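Local structure of type 4 fimbrial biogenesis protein PilY1 (Pseudomonas aeruginosa, 3HX6) at residues S139-D144 and P198-L203; W208-G213 and L226-E231. The protein promotes type IV pilus assembly, twitching motility and adhesion to host cells, and appears to regulate pilus retraction through binding and release of calcium. The protein carries 3 engineered substitutions. All blocks are in the same frame, centred on the assembly; numbering follows the deposited sequence.

Contact 1. Residues S139-D144 and P198-L203; sequences SPVVAD and PTVARL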
# COMPACT_ATOMS: atom_id res chain seq x y z
N SER A 139 20.21 6.94 13.62
CA SER A 139 18.90 6.37 13.86
C SER A 139 19.06 4.91 14.25
O SER A 139 19.87 4.19 13.66
CB SER A 139 18.05 6.47 12.60
OG SER A 139 16.78 5.86 12.78
N PRO A 140 18.32 4.46 15.27
CA PRO A 140 18.46 3.05 15.67
C PRO A 140 17.79 2.14 14.64
O PRO A 140 17.06 2.59 13.76
CB PRO A 140 17.76 3.01 17.02
CG PRO A 140 16.66 4.02 16.84
CD PRO A 140 17.38 5.16 16.16
N VAL A 141 18.06 0.85 14.76
CA VAL A 141 17.48 -0.14 13.86
C VAL A 141 16.42 -0.92 14.63
O VAL A 141 16.67 -1.38 15.74
CB VAL A 141 18.55 -1.12 13.35
CG1 VAL A 141 17.90 -2.35 12.73
CG2 VAL A 141 19.44 -0.43 12.33
N VAL A 142 15.23 -1.06 14.04
CA VAL A 142 14.18 -1.83 14.68
C VAL A 142 13.85 -2.99 13.76
O VAL A 142 13.81 -2.83 12.54
CB VAL A 142 12.89 -1.00 14.93
CG1 VAL A 142 13.22 0.20 15.82
CG2 VAL A 142 12.29 -0.54 13.61
N ALA A 143 13.61 -4.17 14.32
CA ALA A 143 13.30 -5.32 13.50
C ALA A 143 12.64 -6.40 14.34
O ALA A 143 12.71 -6.37 15.57
CB ALA A 143 14.58 -5.88 12.86
N ASP A 144 11.97 -7.33 13.67
CA ASP A 144 11.35 -8.44 14.37
C ASP A 144 12.39 -9.54 14.39
O ASP A 144 13.10 -9.76 13.40
CB ASP A 144 10.09 -8.91 13.64
CG ASP A 144 8.92 -7.96 13.82
OD1 ASP A 144 9.00 -7.10 14.72
OD2 ASP A 144 7.92 -8.09 13.09
N PRO A 198 23.37 -1.76 11.80
CA PRO A 198 23.33 -3.22 11.88
C PRO A 198 22.13 -3.82 11.17
O PRO A 198 21.14 -3.13 10.90
CB PRO A 198 23.28 -3.47 13.39
CG PRO A 198 22.46 -2.32 13.87
CD PRO A 198 23.01 -1.15 13.09
N THR A 199 22.23 -5.10 10.86
CA THR A 199 21.14 -5.84 10.24
C THR A 199 20.79 -6.91 11.26
O THR A 199 21.66 -7.46 11.92
CB THR A 199 21.56 -6.52 8.91
OG1 THR A 199 21.64 -5.54 7.86
CG2 THR A 199 20.53 -7.59 8.51
N VAL A 200 19.50 -7.17 11.40
CA VAL A 200 19.03 -8.19 12.33
C VAL A 200 18.56 -9.32 11.44
O VAL A 200 17.67 -9.13 10.61
CB VAL A 200 17.88 -7.69 13.18
CG1 VAL A 200 17.35 -8.82 14.06
CG2 VAL A 200 18.35 -6.52 14.04
N ALA A 201 19.14 -10.50 11.59
CA ALA A 201 18.75 -11.60 10.72
C ALA A 201 18.94 -12.97 11.31
O ALA A 201 19.63 -13.15 12.32
CB ALA A 201 19.51 -11.49 9.40
N ARG A 202 18.32 -13.94 10.66
CA ARG A 202 18.42 -15.33 11.07
C ARG A 202 19.62 -15.91 10.35
O ARG A 202 19.76 -15.74 9.14
CB ARG A 202 17.15 -16.09 10.66
CG ARG A 202 17.20 -17.58 10.97
CD ARG A 202 17.35 -17.84 12.45
NE ARG A 202 16.65 -19.06 12.84
CZ ARG A 202 16.98 -20.28 12.42
NH1 ARG A 202 18.01 -20.46 11.60
NH2 ARG A 202 16.26 -21.32 12.82
N LEU A 203 20.49 -16.59 11.09
CA LEU A 203 21.68 -17.17 10.49
C LEU A 203 21.66 -18.69 10.53
O LEU A 203 20.83 -19.31 11.22
CB LEU A 203 22.95 -16.64 11.18
CG LEU A 203 23.09 -15.12 11.25
CD1 LEU A 203 24.42 -14.75 11.90
CD2 LEU A 203 22.99 -14.52 9.87
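Val141 and Ala143 meet Pro198 and Val200 in an apolar packing contact between the innermost strands of two successive four-stranded blades in the beta-propeller of PilY1's C-terminal domain. Strands 141-144 and 199-202 run nearly parallel, 18° apart, but their axes approach no closer than 7.6 Å, and no hydrogen bond passes between them. The Val141 and Pro198 side chains lie alongside each other, pointing opposite ways, with Val141 CG2 3.7 Å from Pro198 CD. The same methyl lies 3.5 Å from the carbonyl oxygen Pro198 O. Its placement follows from the first torsion of Val141 (165°), which sets CG1 opposite the backbone N and swings CG2 alongside it. Two residues further on, Ala143 CB sits 3.8 Å from Val200 CB and 4.0 Å from Val200 CG2. Ile156, on the strand next to 141-147, packs against both Pro198 and Val200 and widens the apolar layer. The polar end of Asp144 turns to other partners, Gln59, Tyr74 and Thr153. With only aliphatic carbons making the side-chain contacts, van der Waals packing sets the spacing of the two blades here, and no hydrogen bond fixes their register.

Contact 2. Residues W208-G213 and L226-E231; sequences WAVVTG and LIIDME. Engineered in segment 226-231: Met230 (natural residue Leu).
Strand 208-213 pairs with strand 226-229 as the two middle strands of a blade, and five backbone hydrogen bonds, the last from Met230 just beyond the strand, join the two segments. Val210 and Ile228 satisfy each other both ways: Val210 N donates to Ile228 O at 2.6 Å, and Ile228 N returns a bond to Val210 O at 2.8 Å. Thr212 and Leu226 repeat the exchange, the bond from Leu226 N to Thr212 O being close to straight at 169°. Between these hydrogen-bonded pairs lies the non-hydrogen-bonded pair Val211 and Ile227, whose N-H and C=O groups face outward; Val211 bonds to Thr199 and Ile227 to Arg237. The antiparallel hairpin therefore sits at the centre of a four-stranded propeller blade, with strands 199-202 and 235-241 outside it. Ala209 and Asp229 form the last, non-hydrogen-bonded pair, their side chains diverging; the chain turns at Met230. Met230 N still reaches Trp208 O at 3.0 Å, but tilted 27° from the carbonyl plane, and a water donates to the same oxygen. That water also accepts from Glu231 N; its 2.5 Å approach to Asp229 OD1 is unusually short and doubtful in detail. Asp229 OD2 takes the N-H of Thr232, Met230 O accepts from Trp181 NE1, and Trp208 NE1 hydrogen-bonds to Glu69 OE2. The side chain of Met230, an engineered residue, leaves with CG anti to the backbone N (chi1 -169°), then bends, bringing SD to 3.7 Å from Val210 CG2. Ala209 CB touches Ile227 CG2 at 4.0 Å.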
# COMPACT_ATOMS: atom_id res chain seq x y z
N TRP A 208 18.90 -15.97 15.66
CA TRP A 208 18.84 -14.62 15.14
C TRP A 208 20.01 -13.86 15.73
O TRP A 208 20.39 -14.08 16.88
CB TRP A 208 17.53 -13.96 15.52
CG TRP A 208 16.40 -14.38 14.64
CD1 TRP A 208 15.77 -15.59 14.63
CD2 TRP A 208 15.83 -13.62 13.57
NE1 TRP A 208 14.83 -15.63 13.62
CE2 TRP A 208 14.85 -14.43 12.96
CE3 TRP A 208 16.05 -12.32 13.08
CZ2 TRP A 208 14.09 -13.99 11.87
CZ3 TRP A 208 15.29 -11.88 11.99
CH2 TRP A 208 14.32 -12.72 11.40
N ALA A 209 20.58 -12.95 14.95
CA ALA A 209 21.71 -12.19 15.42
C ALA A 209 21.72 -10.77 14.89
O ALA A 209 21.00 -10.41 13.96
CB ALA A 209 23.01 -12.88 15.02
N VAL A 210 22.55 -9.95 15.53
CA VAL A 210 22.74 -8.59 15.09
C VAL A 210 24.03 -8.72 14.30
O VAL A 210 25.05 -9.14 14.85
CB VAL A 210 22.96 -7.63 16.26
CG1 VAL A 210 23.51 -6.29 15.74
CG2 VAL A 210 21.64 -7.41 16.99
N VAL A 211 23.98 -8.40 13.02
CA VAL A 211 25.16 -8.48 12.18
C VAL A 211 25.51 -7.07 11.76
O VAL A 211 24.73 -6.40 11.09
CB VAL A 211 24.91 -9.37 10.96
CG1 VAL A 211 26.17 -9.48 10.12
CG2 VAL A 211 24.46 -10.76 11.44
N THR A 212 26.69 -6.62 12.15
CA THR A 212 27.11 -5.27 11.84
C THR A 212 28.62 -5.15 11.70
O THR A 212 29.35 -6.11 11.97
CB THR A 212 26.62 -4.32 12.95
OG1 THR A 212 26.82 -2.96 12.55
CG2 THR A 212 27.36 -4.60 14.25
N GLY A 213 29.09 -3.98 11.27
CA GLY A 213 30.52 -3.76 11.14
C GLY A 213 31.03 -3.35 12.51
O GLY A 213 30.25 -2.85 13.32
N LEU A 226 30.87 -8.18 12.96
CA LEU A 226 30.50 -8.66 14.27
C LEU A 226 29.16 -9.37 14.15
O LEU A 226 28.21 -8.83 13.57
CB LEU A 226 30.39 -7.50 15.27
CG LEU A 226 31.64 -6.63 15.46
CD1 LEU A 226 31.39 -5.57 16.53
CD2 LEU A 226 32.82 -7.51 15.85
N ILE A 227 29.10 -10.58 14.67
CA ILE A 227 27.87 -11.35 14.64
C ILE A 227 27.53 -11.53 16.11
O ILE A 227 28.14 -12.34 16.82
CB ILE A 227 28.07 -12.69 13.93
CG1 ILE A 227 28.42 -12.43 12.46
CG2 ILE A 227 26.80 -13.53 14.03
CD1 ILE A 227 28.65 -13.67 11.63
N ILE A 228 26.57 -10.74 16.56
CA ILE A 228 26.14 -10.72 17.95
C ILE A 228 24.83 -11.47 18.15
O ILE A 228 23.84 -11.18 17.49
CB ILE A 228 25.96 -9.25 18.39
CG1 ILE A 228 27.23 -8.46 18.04
CG2 ILE A 228 25.66 -9.19 19.89
CD1 ILE A 228 27.09 -6.96 18.17
N ASP A 229 24.83 -12.44 19.07
CA ASP A 229 23.62 -13.20 19.34
C ASP A 229 22.53 -12.24 19.79
O ASP A 229 22.72 -11.48 20.74
CB ASP A 229 23.88 -14.25 20.43
CG ASP A 229 22.66 -15.12 20.70
OD1 ASP A 229 22.25 -15.86 19.78
OD2 ASP A 229 22.11 -15.05 21.82
N MET A 230 21.40 -12.29 19.11
CA MET A 230 20.28 -11.41 19.43
C MET A 230 19.86 -11.48 20.89
O MET A 230 19.71 -10.45 21.56
CB MET A 230 19.07 -11.75 18.55
CG MET A 230 17.95 -10.73 18.60
SD MET A 230 18.50 -9.08 18.05
CE MET A 230 18.66 -8.23 19.58
N GLU A 231 19.67 -12.69 21.40
CA GLU A 231 19.24 -12.86 22.78
C GLU A 231 20.25 -12.46 23.84
O GLU A 231 19.94 -11.69 24.75
CB GLU A 231 18.82 -14.31 23.02
CG GLU A 231 18.42 -14.61 24.46
CD GLU A 231 17.92 -16.03 24.65
OE1 GLU A 231 18.59 -16.97 24.19
OE2 GLU A 231 16.84 -16.20 25.26
O HOH W 1 19.78 -15.35 19.65

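In the fold
After an earlier four-stranded sheet, the chain lays down 141-147 as the opening strand of one blade, completes that blade through 178-184, and returns at 199-202 to begin the next. Contact 1 closes this loop of 53 residues, tying the first strands of consecutive blades. Contact 2 then closes a much shorter loop of 12 residues inside the second blade. The two are in series, neither nested nor crossed, with centres about 8 Å apart. Strand 199-202 links them by pairing with 208-213, Ala201 O lying 2.8 Å from Ala209 N in a probable hydrogen bond. A second junction is apolar: Leu203 CD1 packs 3.4 Å from Ile227 CG2.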